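Local atomic coordinates of replication protein B (Plasmid RSF1010, PDB entry 3H20), a protein that acts as a primase for replication of the plasmid, probably joining nucleotides on single-stranded DNA into short primers with release of diphosphate. Residues A[55-66]-A[141-152]; A[72-80]-A[123-134]. All blocks are in the same frame, centred on the assembly; numbering follows the deposited sequence.

Contact 1 (A[55-66]-A[141-152]). With DPO (diphosphate), chain E.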
loop_
_atom_site.group_PDB
_atom_site.type_symbol
_atom_site.label_atom_id
_atom_site.label_comp_id
_atom_site.label_asym_id
_atom_site.label_seq_id
_atom_site.Cartn_x
_atom_site.Cartn_y
_atom_site.Cartn_z
ATOM N N ASN A 55 10.052 19.487 22.371
ATOM C CA ASN A 55 8.715 20.085 22.169
ATOM C C ASN A 55 8.783 21.617 22.256
ATOM O O ASN A 55 8.240 22.328 21.407
ATOM C CB ASN A 55 7.721 19.487 23.199
ATOM C CG ASN A 55 6.248 19.886 22.959
ATOM O OD1 ASN A 55 5.533 20.214 23.915
ATOM N ND2 ASN A 55 5.782 19.824 21.705
ATOM N N ALA A 56 9.464 22.124 23.280
ATOM C CA ALA A 56 9.667 23.577 23.422
ATOM C C ALA A 56 10.437 24.172 22.232
ATOM O O ALA A 56 10.254 25.347 21.884
ATOM C CB ALA A 56 10.379 23.884 24.723
ATOM N N GLN A 57 11.294 23.363 21.611
ATOM C CA GLN A 57 12.104 23.818 20.475
ATOM C C GLN A 57 11.402 23.636 19.117
ATOM O O GLN A 57 12.017 23.821 18.064
ATOM C CB GLN A 57 13.484 23.147 20.493
ATOM C CG GLN A 57 14.364 23.580 21.677
ATOM C CD GLN A 57 15.717 22.886 21.711
ATOM O OE1 GLN A 57 15.904 21.835 21.100
ATOM N NE2 GLN A 57 16.671 23.477 22.432
ATOM N N GLY A 58 10.115 23.291 19.153
ATOM C CA GLY A 58 9.283 23.256 17.941
ATOM C C GLY A 58 8.958 21.885 17.362
ATOM O O GLY A 58 8.449 21.789 16.237
ATOM N N ASN A 59 9.244 20.829 18.121
ATOM C CA ASN A 59 8.995 19.442 17.693
ATOM C C ASN A 59 7.649 18.868 18.171
ATOM O O ASN A 59 7.293 19.014 19.351
ATOM C CB ASN A 59 10.132 18.522 18.178
ATOM C CG ASN A 59 11.472 18.826 17.508
ATOM O OD1 ASN A 59 11.771 18.306 16.431
ATOM N ND2 ASN A 59 12.279 19.666 18.144
ATOM N N ASP A 60 6.914 18.208 17.272
ATOM C CA ASP A 60 5.764 17.385 17.674
ATOM C C ASP A 60 6.237 16.001 18.143
ATOM O O ASP A 60 7.264 15.495 17.662
ATOM C CB ASP A 60 4.744 17.253 16.535
ATOM C CG ASP A 60 4.026 18.560 16.241
ATOM O OD1 ASP A 60 3.171 18.969 17.056
ATOM O OD2 ASP A 60 4.306 19.163 15.193
ATOM N N VAL A 61 5.505 15.426 19.096
ATOM C CA VAL A 61 5.863 14.157 19.734
ATOM C C VAL A 61 4.795 13.096 19.431
ATOM O O VAL A 61 3.610 13.269 19.757
ATOM C CB VAL A 61 6.043 14.306 21.276
ATOM C CG1 VAL A 61 6.589 13.005 21.904
ATOM C CG2 VAL A 61 6.965 15.501 21.613
ATOM N N TYR A 62 5.235 11.994 18.828
ATOM C CA TYR A 62 4.352 10.945 18.328
ATOM C C TYR A 62 4.672 9.600 18.977
ATOM O O TYR A 62 5.779 9.393 19.497
ATOM C CB TYR A 62 4.501 10.803 16.814
ATOM C CG TYR A 62 4.138 12.037 16.011
ATOM C CD1 TYR A 62 2.823 12.268 15.603
ATOM C CD2 TYR A 62 5.109 12.959 15.650
ATOM C CE1 TYR A 62 2.486 13.403 14.849
ATOM C CE2 TYR A 62 4.785 14.091 14.906
ATOM C CZ TYR A 62 3.474 14.304 14.509
ATOM O OH TYR A 62 3.168 15.432 13.778
ATOM N N ILE A 63 3.704 8.684 18.938
ATOM C CA ILE A 63 3.840 7.387 19.622
ATOM C C ILE A 63 3.066 6.288 18.889
ATOM O O ILE A 63 1.992 6.532 18.307
ATOM C CB ILE A 63 3.434 7.455 21.150
ATOM C CG1 ILE A 63 3.782 6.139 21.870
ATOM C CG2 ILE A 63 1.925 7.765 21.334
ATOM C CD1 ILE A 63 3.524 6.148 23.374
ATOM N N ARG A 64 3.653 5.096 18.879
ATOM C CA ARG A 64 2.986 3.887 18.399
ATOM C C ARG A 64 3.644 2.691 19.086
ATOM O O ARG A 64 4.769 2.814 19.594
ATOM C CB ARG A 64 3.094 3.756 16.869
ATOM C CG ARG A 64 4.525 3.575 16.343
ATOM C CD ARG A 64 4.600 3.553 14.815
ATOM N NE ARG A 64 5.988 3.411 14.375
ATOM C CZ ARG A 64 6.455 3.714 13.167
ATOM N NH1 ARG A 64 5.651 4.172 12.213
ATOM N NH2 ARG A 64 7.751 3.551 12.904
ATOM N N PRO A 65 2.955 1.533 19.106
ATOM C CA PRO A 65 3.626 0.313 19.561
ATOM C C PRO A 65 4.850 0.011 18.701
ATOM O O PRO A 65 4.860 0.312 17.495
ATOM C CB PRO A 65 2.545 -0.770 19.400
ATOM C CG PRO A 65 1.230 -0.003 19.465
ATOM C CD PRO A 65 1.541 1.289 18.747
ATOM N N ALA A 66 5.891 -0.540 19.323
ATOM C CA ALA A 66 7.104 -0.892 18.594
ATOM C C ALA A 66 6.814 -1.970 17.552
ATOM O O ALA A 66 5.865 -2.738 17.699
ATOM C CB ALA A 66 8.193 -1.358 19.556
ATOM N N ARG A 141 1.025 0.643 11.099
ATOM C CA ARG A 141 2.207 1.298 11.672
ATOM C C ARG A 141 2.103 2.831 11.768
ATOM O O ARG A 141 3.116 3.529 11.785
ATOM C CB ARG A 141 3.455 0.901 10.874
ATOM C CG ARG A 141 3.853 -0.571 11.012
ATOM C CD ARG A 141 4.540 -0.840 12.352
ATOM N NE ARG A 141 5.926 -0.374 12.370
ATOM C CZ ARG A 141 6.555 0.073 13.456
ATOM N NH1 ARG A 141 5.918 0.126 14.618
ATOM N NH2 ARG A 141 7.822 0.476 13.379
ATOM N N HIS A 142 0.888 3.361 11.847
ATOM C CA HIS A 142 0.739 4.814 11.837
ATOM C C HIS A 142 0.960 5.404 13.218
ATOM O O HIS A 142 0.543 4.828 14.222
ATOM C CB HIS A 142 -0.615 5.250 11.289
ATOM C CG HIS A 142 -0.625 6.665 10.803
ATOM N ND1 HIS A 142 -0.210 7.019 9.536
ATOM C CD2 HIS A 142 -0.974 7.817 11.423
ATOM C CE1 HIS A 142 -0.310 8.329 9.393
ATOM N NE2 HIS A 142 -0.774 8.837 10.523
ATOM N N TYR A 143 1.628 6.553 13.250
ATOM C CA TYR A 143 1.906 7.266 14.494
ATOM C C TYR A 143 0.652 8.003 14.974
ATOM O O TYR A 143 -0.036 8.651 14.180
ATOM C CB TYR A 143 3.039 8.278 14.280
ATOM C CG TYR A 143 4.436 7.789 14.609
ATOM C CD1 TYR A 143 4.753 7.333 15.883
ATOM C CD2 TYR A 143 5.449 7.823 13.653
ATOM C CE1 TYR A 143 6.039 6.905 16.204
ATOM C CE2 TYR A 143 6.748 7.398 13.964
ATOM C CZ TYR A 143 7.027 6.935 15.246
ATOM O OH TYR A 143 8.311 6.525 15.565
ATOM N N GLY A 144 0.365 7.899 16.267
ATOM C CA GLY A 144 -0.524 8.836 16.929
ATOM C C GLY A 144 0.223 9.857 17.762
ATOM O O GLY A 144 1.449 9.808 17.869
ATOM N N ARG A 145 -0.518 10.787 18.355
ATOM C CA ARG A 145 0.073 11.800 19.222
ATOM C C ARG A 145 0.237 11.279 20.646
ATOM O O ARG A 145 -0.610 10.542 21.150
ATOM C CB ARG A 145 -0.781 13.070 19.221
ATOM C CG ARG A 145 -0.829 13.784 17.881
ATOM C CD ARG A 145 0.529 14.359 17.512
ATOM N NE ARG A 145 0.421 15.438 16.535
ATOM C CZ ARG A 145 0.886 16.669 16.726
ATOM N NH1 ARG A 145 0.743 17.588 15.781
ATOM N NH2 ARG A 145 1.496 16.980 17.862
ATOM N N LEU A 146 1.333 11.669 21.290
ATOM C CA LEU A 146 1.518 11.410 22.713
ATOM C C LEU A 146 1.016 12.579 23.554
ATOM O O LEU A 146 1.399 13.728 23.328
ATOM C CB LEU A 146 2.990 11.134 23.022
ATOM C CG LEU A 146 3.330 10.812 24.478
ATOM C CD1 LEU A 146 2.791 9.443 24.867
ATOM C CD2 LEU A 146 4.830 10.888 24.710
ATOM N N ALA A 147 0.160 12.280 24.525
ATOM C CA ALA A 147 -0.429 13.310 25.373
ATOM C C ALA A 147 0.628 13.972 26.250
ATOM O O ALA A 147 1.641 13.358 26.589
ATOM C CB ALA A 147 -1.539 12.722 26.229
ATOM N N GLY A 148 0.386 15.226 26.617
ATOM C CA GLY A 148 1.263 15.941 27.561
ATOM C C GLY A 148 2.176 16.968 26.905
ATOM O O GLY A 148 3.043 17.558 27.572
ATOM N N PHE A 149 1.982 17.173 25.601
ATOM C CA PHE A 149 2.842 18.031 24.782
ATOM C C PHE A 149 2.010 18.998 23.946
ATOM O O PHE A 149 0.830 18.754 23.687
ATOM C CB PHE A 149 3.745 17.165 23.874
ATOM C CG PHE A 149 4.669 16.262 24.635
ATOM C CD1 PHE A 149 5.853 16.760 25.194
ATOM C CD2 PHE A 149 4.334 14.927 24.850
ATOM C CE1 PHE A 149 6.700 15.930 25.930
ATOM C CE2 PHE A 149 5.171 14.093 25.586
ATOM C CZ PHE A 149 6.359 14.595 26.124
ATOM N N THR A 150 2.612 20.109 23.539
ATOM C CA THR A 150 1.932 21.049 22.655
ATOM C C THR A 150 1.954 20.559 21.206
ATOM O O THR A 150 2.941 19.967 20.761
ATOM C CB THR A 150 2.573 22.440 22.696
ATOM O OG1 THR A 150 3.979 22.307 22.449
ATOM C CG2 THR A 150 2.371 23.089 24.052
ATOM N N ASN A 151 0.854 20.807 20.492
ATOM C CA ASN A 151 0.747 20.566 19.054
ATOM C C ASN A 151 1.387 21.749 18.326
ATOM O O ASN A 151 0.851 22.861 18.337
ATOM C CB ASN A 151 -0.733 20.401 18.666
ATOM C CG ASN A 151 -0.934 19.945 17.218
ATOM O OD1 ASN A 151 -0.253 20.404 16.302
ATOM N ND2 ASN A 151 -1.911 19.064 17.009
ATOM N N ARG A 152 2.543 21.505 17.713
ATOM C CA ARG A 152 3.368 22.565 17.124
ATOM C C ARG A 152 3.104 22.800 15.632
ATOM O O ARG A 152 3.593 23.772 15.047
ATOM C CB ARG A 152 4.852 22.247 17.349
ATOM C CG ARG A 152 5.310 22.370 18.796
ATOM C CD ARG A 152 5.438 23.835 19.181
ATOM N NE ARG A 152 5.683 23.996 20.610
ATOM C CZ ARG A 152 5.647 25.160 21.252
ATOM N NH1 ARG A 152 5.378 26.283 20.594
ATOM N NH2 ARG A 152 5.887 25.202 22.559
HETATM P P1 DPO E . -0.390 15.247 12.679
HETATM O O1 DPO E . -1.267 15.238 11.328
HETATM O O2 DPO E . 1.067 15.330 12.297
HETATM O O3 DPO E . -0.863 14.102 13.549
HETATM O O4 DPO E . -0.816 16.651 13.362
HETATM P P2 DPO E . -2.357 17.068 13.620
HETATM O O5 DPO E . -2.940 17.259 12.239
HETATM O O6 DPO E . -2.924 15.904 14.408
HETATM O O7 DPO E . -2.258 18.354 14.399
HETATM O O HOH W 1 3.340 17.200 20.103
HETATM O O HOH W 2 1.881 15.073 20.884
HETATM O O HOH W 3 3.162 -0.135 15.362
#

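Contact 2 (A[72-80]-A[123-134]). With SO4 (sulfate ion), chain D.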
loop_
_atom_site.group_PDB
_atom_site.type_symbol
_atom_site.label_atom_id
_atom_site.label_comp_id
_atom_site.label_asym_id
_atom_site.label_seq_id
_atom_site.Cartn_x
_atom_site.Cartn_y
_atom_site.Cartn_z
ATOM N N GLY A 72 -2.899 -5.706 19.847
ATOM C CA GLY A 72 -4.111 -5.607 19.021
ATOM C C GLY A 72 -4.685 -4.199 18.982
ATOM O O GLY A 72 -5.886 -4.031 18.868
ATOM N N LEU A 73 -3.815 -3.191 19.064
ATOM C CA LEU A 73 -4.206 -1.774 19.065
ATOM C C LEU A 73 -4.306 -1.205 17.658
ATOM O O LEU A 73 -3.389 -1.382 16.858
ATOM C CB LEU A 73 -3.163 -0.954 19.829
ATOM C CG LEU A 73 -3.517 -0.316 21.169
ATOM C CD1 LEU A 73 -4.304 -1.244 22.089
ATOM C CD2 LEU A 73 -2.244 0.218 21.844
ATOM N N VAL A 74 -5.416 -0.537 17.360
ATOM C CA VAL A 74 -5.642 0.055 16.027
ATOM C C VAL A 74 -5.974 1.543 16.161
ATOM O O VAL A 74 -6.932 1.901 16.852
ATOM C CB VAL A 74 -6.784 -0.698 15.279
ATOM C CG1 VAL A 74 -7.119 -0.017 13.951
ATOM C CG2 VAL A 74 -6.366 -2.148 15.021
ATOM N N LEU A 75 -5.193 2.398 15.497
ATOM C CA LEU A 75 -5.417 3.858 15.511
ATOM C C LEU A 75 -6.514 4.313 14.542
ATOM O O LEU A 75 -6.502 3.938 13.359
ATOM C CB LEU A 75 -4.115 4.614 15.167
ATOM C CG LEU A 75 -4.167 6.152 15.134
ATOM C CD1 LEU A 75 -4.395 6.724 16.527
ATOM C CD2 LEU A 75 -2.899 6.765 14.522
ATOM N N VAL A 76 -7.426 5.152 15.050
ATOM C CA VAL A 76 -8.450 5.835 14.243
ATOM C C VAL A 76 -8.293 7.363 14.413
ATOM O O VAL A 76 -8.406 7.887 15.526
ATOM C CB VAL A 76 -9.887 5.396 14.653
ATOM C CG1 VAL A 76 -10.902 5.846 13.607
ATOM C CG2 VAL A 76 -9.966 3.881 14.821
ATOM N N ASP A 77 -8.040 8.061 13.303
ATOM C CA ASP A 77 -7.577 9.455 13.306
ATOM C C ASP A 77 -8.666 10.421 12.795
ATOM O O ASP A 77 -9.522 10.020 12.004
ATOM C CB ASP A 77 -6.337 9.543 12.396
ATOM C CG ASP A 77 -5.503 10.794 12.629
ATOM O OD1 ASP A 77 -5.635 11.431 13.694
ATOM O OD2 ASP A 77 -4.712 11.141 11.723
ATOM N N ASP A 78 -8.633 11.674 13.259
ATOM C CA ASP A 78 -9.502 12.769 12.764
ATOM C C ASP A 78 -10.997 12.550 13.076
ATOM O O ASP A 78 -11.848 12.675 12.201
ATOM C CB ASP A 78 -9.262 13.039 11.257
ATOM C CG ASP A 78 -9.671 14.454 10.811
ATOM O OD1 ASP A 78 -9.583 15.419 11.611
ATOM O OD2 ASP A 78 -10.047 14.621 9.627
ATOM N N LEU A 79 -11.299 12.249 14.339
ATOM C CA LEU A 79 -12.670 11.990 14.802
ATOM C C LEU A 79 -13.274 13.183 15.554
ATOM O O LEU A 79 -12.564 13.905 16.248
ATOM C CB LEU A 79 -12.683 10.761 15.736
ATOM C CG LEU A 79 -12.294 9.394 15.147
ATOM C CD1 LEU A 79 -11.932 8.429 16.267
ATOM C CD2 LEU A 79 -13.412 8.825 14.267
ATOM N N SER A 80 -14.589 13.366 15.423
ATOM C CA SER A 80 -15.338 14.351 16.201
ATOM C C SER A 80 -15.885 13.660 17.453
ATOM O O SER A 80 -15.840 12.425 17.553
ATOM C CB SER A 80 -16.499 14.890 15.370
ATOM O OG SER A 80 -17.520 13.921 15.302
ATOM N N ILE A 123 -8.232 -3.876 9.625
ATOM C CA ILE A 123 -9.185 -3.296 10.575
ATOM C C ILE A 123 -9.065 -1.770 10.607
ATOM O O ILE A 123 -10.074 -1.075 10.644
ATOM C CB ILE A 123 -9.063 -3.925 12.004
ATOM C CG1 ILE A 123 -9.454 -5.412 11.953
ATOM C CG2 ILE A 123 -9.967 -3.203 13.001
ATOM C CD1 ILE A 123 -9.008 -6.218 13.175
ATOM N N ALA A 124 -7.831 -1.259 10.567
ATOM C CA ALA A 124 -7.607 0.190 10.503
ATOM C C ALA A 124 -8.340 0.846 9.324
ATOM O O ALA A 124 -8.984 1.888 9.489
ATOM C CB ALA A 124 -6.111 0.500 10.464
ATOM N N ARG A 125 -8.242 0.234 8.144
ATOM C CA ARG A 125 -8.957 0.713 6.964
ATOM C C ARG A 125 -10.478 0.589 7.127
ATOM O O ARG A 125 -11.230 1.475 6.711
ATOM C CB ARG A 125 -8.490 -0.038 5.707
ATOM C CG ARG A 125 -7.041 0.258 5.315
ATOM C CD ARG A 125 -6.691 -0.309 3.950
ATOM N NE ARG A 125 -6.768 -1.770 3.896
ATOM C CZ ARG A 125 -5.793 -2.595 4.272
ATOM N NH1 ARG A 125 -4.642 -2.119 4.742
ATOM N NH2 ARG A 125 -5.969 -3.908 4.170
ATOM N N THR A 126 -10.916 -0.513 7.739
ATOM C CA THR A 126 -12.342 -0.774 7.964
ATOM C C THR A 126 -12.951 0.270 8.906
ATOM O O THR A 126 -14.014 0.832 8.615
ATOM C CB THR A 126 -12.573 -2.240 8.469
ATOM O OG1 THR A 126 -12.280 -3.151 7.404
ATOM C CG2 THR A 126 -14.006 -2.468 8.929
ATOM N N LEU A 127 -12.257 0.553 10.007
ATOM C CA LEU A 127 -12.730 1.527 10.985
ATOM C C LEU A 127 -12.698 2.949 10.429
ATOM O O LEU A 127 -13.607 3.739 10.705
ATOM C CB LEU A 127 -11.925 1.433 12.292
ATOM C CG LEU A 127 -12.100 0.173 13.155
ATOM C CD1 LEU A 127 -11.111 0.165 14.328
ATOM C CD2 LEU A 127 -13.544 0.034 13.677
ATOM N N ALA A 128 -11.671 3.265 9.631
ATOM C CA ALA A 128 -11.595 4.577 8.992
ATOM C C ALA A 128 -12.774 4.768 8.035
ATOM O O ALA A 128 -13.360 5.851 7.959
ATOM C CB ALA A 128 -10.267 4.747 8.267
ATOM N N SER A 129 -13.122 3.701 7.317
ATOM C CA SER A 129 -14.288 3.701 6.445
ATOM C C SER A 129 -15.606 3.782 7.227
ATOM O O SER A 129 -16.490 4.572 6.863
ATOM C CB SER A 129 -14.280 2.469 5.532
ATOM O OG SER A 129 -15.375 2.512 4.647
ATOM N N GLU A 130 -15.735 2.976 8.286
ATOM C CA GLU A 130 -16.948 2.943 9.118
ATOM C C GLU A 130 -17.330 4.323 9.648
ATOM O O GLU A 130 -18.507 4.678 9.653
ATOM C CB GLU A 130 -16.800 1.960 10.297
ATOM C CG GLU A 130 -17.117 0.498 9.953
ATOM C CD GLU A 130 -16.954 -0.476 11.137
ATOM O OE1 GLU A 130 -16.813 -0.026 12.295
ATOM O OE2 GLU A 130 -16.968 -1.712 10.892
ATOM N N TYR A 131 -16.331 5.094 10.078
ATOM C CA TYR A 131 -16.559 6.379 10.734
ATOM C C TYR A 131 -16.088 7.585 9.906
ATOM O O TYR A 131 -15.948 8.680 10.440
ATOM C CB TYR A 131 -15.981 6.350 12.176
ATOM C CG TYR A 131 -16.577 5.189 12.951
ATOM C CD1 TYR A 131 -17.915 5.223 13.355
ATOM C CD2 TYR A 131 -15.839 4.026 13.208
ATOM C CE1 TYR A 131 -18.499 4.154 14.025
ATOM C CE2 TYR A 131 -16.421 2.937 13.889
ATOM C CZ TYR A 131 -17.758 3.016 14.281
ATOM O OH TYR A 131 -18.371 1.968 14.931
ATOM N N ASP A 132 -15.880 7.371 8.601
ATOM C CA ASP A 132 -15.424 8.416 7.652
ATOM C C ASP A 132 -14.267 9.230 8.266
ATOM O O ASP A 132 -14.267 10.459 8.259
ATOM C CB ASP A 132 -16.610 9.304 7.203
ATOM C CG ASP A 132 -16.320 10.130 5.932
ATOM O OD1 ASP A 132 -15.335 9.880 5.200
ATOM O OD2 ASP A 132 -17.123 11.037 5.653
ATOM N N ALA A 133 -13.290 8.512 8.813
ATOM C CA ALA A 133 -12.098 9.111 9.386
ATOM C C ALA A 133 -11.012 9.286 8.310
ATOM O O ALA A 133 -11.274 9.078 7.122
ATOM C CB ALA A 133 -11.607 8.267 10.556
ATOM N N ASP A 134 -9.810 9.693 8.713
ATOM C CA ASP A 134 -8.726 9.943 7.746
ATOM C C ASP A 134 -8.167 8.620 7.204
ATOM O O ASP A 134 -7.529 7.868 7.947
ATOM C CB ASP A 134 -7.604 10.783 8.395
ATOM C CG ASP A 134 -6.634 11.384 7.369
ATOM O OD1 ASP A 134 -6.523 10.852 6.242
ATOM O OD2 ASP A 134 -5.961 12.388 7.704
HETATM S S SO4 D . -0.741 -2.230 6.555
HETATM O O1 SO4 D . 0.300 -1.489 5.838
HETATM O O2 SO4 D . -1.543 -3.027 5.621
HETATM O O3 SO4 D . -0.126 -3.127 7.529
HETATM O O4 SO4 D . -1.607 -1.279 7.233
HETATM O O HOH W 4 -8.099 3.874 11.092
HETATM O O HOH W 5 -7.934 6.858 10.741
HETATM O O HOH W 6 -13.056 12.703 9.783
#

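Contact 1 (A[55-66]-A[141-152])
Asp60 OD1 is gripped from opposite faces of its carboxylate: Arg145 NH2 forms a salt bridge to it at 2.7 Å, from above the plane, and the backbone Arg152 N donates from the syn side, also at 2.7 Å. The salt bridge helps to hold Arg145, whose side chain lies alongside that of Tyr62 and points the same way, ring and guanidinium planes 51° apart. Both reach the diphosphate, Tyr62 OH donating to DPO O2 at 2.6 Å and Arg145 NH1 to DPO O4 in a nearly straight bond; Asn151 and Lys153 also hold this ligand. At the end of helix 48-56, Asn55 swings its amide, CG anti to the backbone N (chi1 -172°), against Thr150. Its OD1 accepts from Thr150 N at 2.9 Å and, from above the carbonyl plane, from Thr150 OG1, while ND2 donates in plane to Thr150 O and Asn59 O. A leucine here would probably leave Thr150 N and Asn59 O without their mates, loosening the tie between the helix end and Thr150. Val61 CG2 lies over one face of the Phe149 ring. At the other end the Arg64 guanidinium lies flat on Tyr143, planes 4° apart, with Arg141 over its opposite face; Asp23 bridges both arginines. Ile63 and Gly144 form a hydrogen-bonded antiparallel pair; next to it Tyr62 and, on the short edge strand 144-145, Arg145 contribute to the primase's diphosphate pocket.

Contact 2 (A[72-80]-A[123-134])
Val74 opens the contact, its CG1 resting 3.5 Å from Ala124 CA, where the helix offers only a methyl group and the strand can come close. The torsion that sets CG1 anti to the backbone N (chi1 175°) lays this branch on the helix, while CG2 leans more loosely toward Ile123. Leu127 reaches back between the two valines of the strand: its CD1 meets Val74 CG1 at 4.0 Å and Val76 CG2 at 3.9 Å, its side chain crossing that of Val76 at about a right angle. Between these valines, Leu75 points away and packs on Trp108 and His142, yet a water that donates to both Leu75 O and Ala124 O ties its carbonyl to the helix.

Val76 divides its branches, CG2 against Leu127 and CG1 against the methyl of Ala133, beyond the helix end. At Asp77 the backbone takes over. Asp134 N donates to Asp77 O in a straight but long and weak bond of 3.3 Å, and a second water links Asp77 N with Asp134 O. The carboxylates of Asp77 and Asp134 lie near each other, a proximity likely to be eased by Ser137 and Gln106, which bind Asp77, and by the backbone of Ala136, which binds Asp134. Asp78 then brings its CB to 4.0 Å from Asp134 CB, and Leu79 closes the row by placing CD2 near both Tyr131 CB and Ala133 CB.

Asp78 and Leu79 form a G1 beta bulge opposite Tyr105, and Asp132 is the C-prime residue of a Schellman motif ending helix 117-130. Helix 123-130 packs on strand 73-77 at a signed crossing angle of -33°, a helix-on-sheet layer at the edge of an antiparallel sheet.

In the fold
The two contacts show one domain assembled from nested pairings. Contact 2 lies inside the chain loop closed by contact 1: strand 59-65 is followed by strand 73-79, and helix 117-130 by strand 144-145. Their centres are about 19 Å apart; strands 59-65 and 144-145 lie in one four-stranded antiparallel sheet, and strand 73-79 in another. Contact 2 sets a helix against an edge strand. The sheets meet where Leu75 CD2 packs 3.4 Å from Tyr143 O and Leu73 touches Pro65. Contact 1 supplies three of the four diphosphate-pocket residues; the side chain of Asp77 in contact 2 is about 5 Å from the same diphosphate, consistent with a pocket between the sheets.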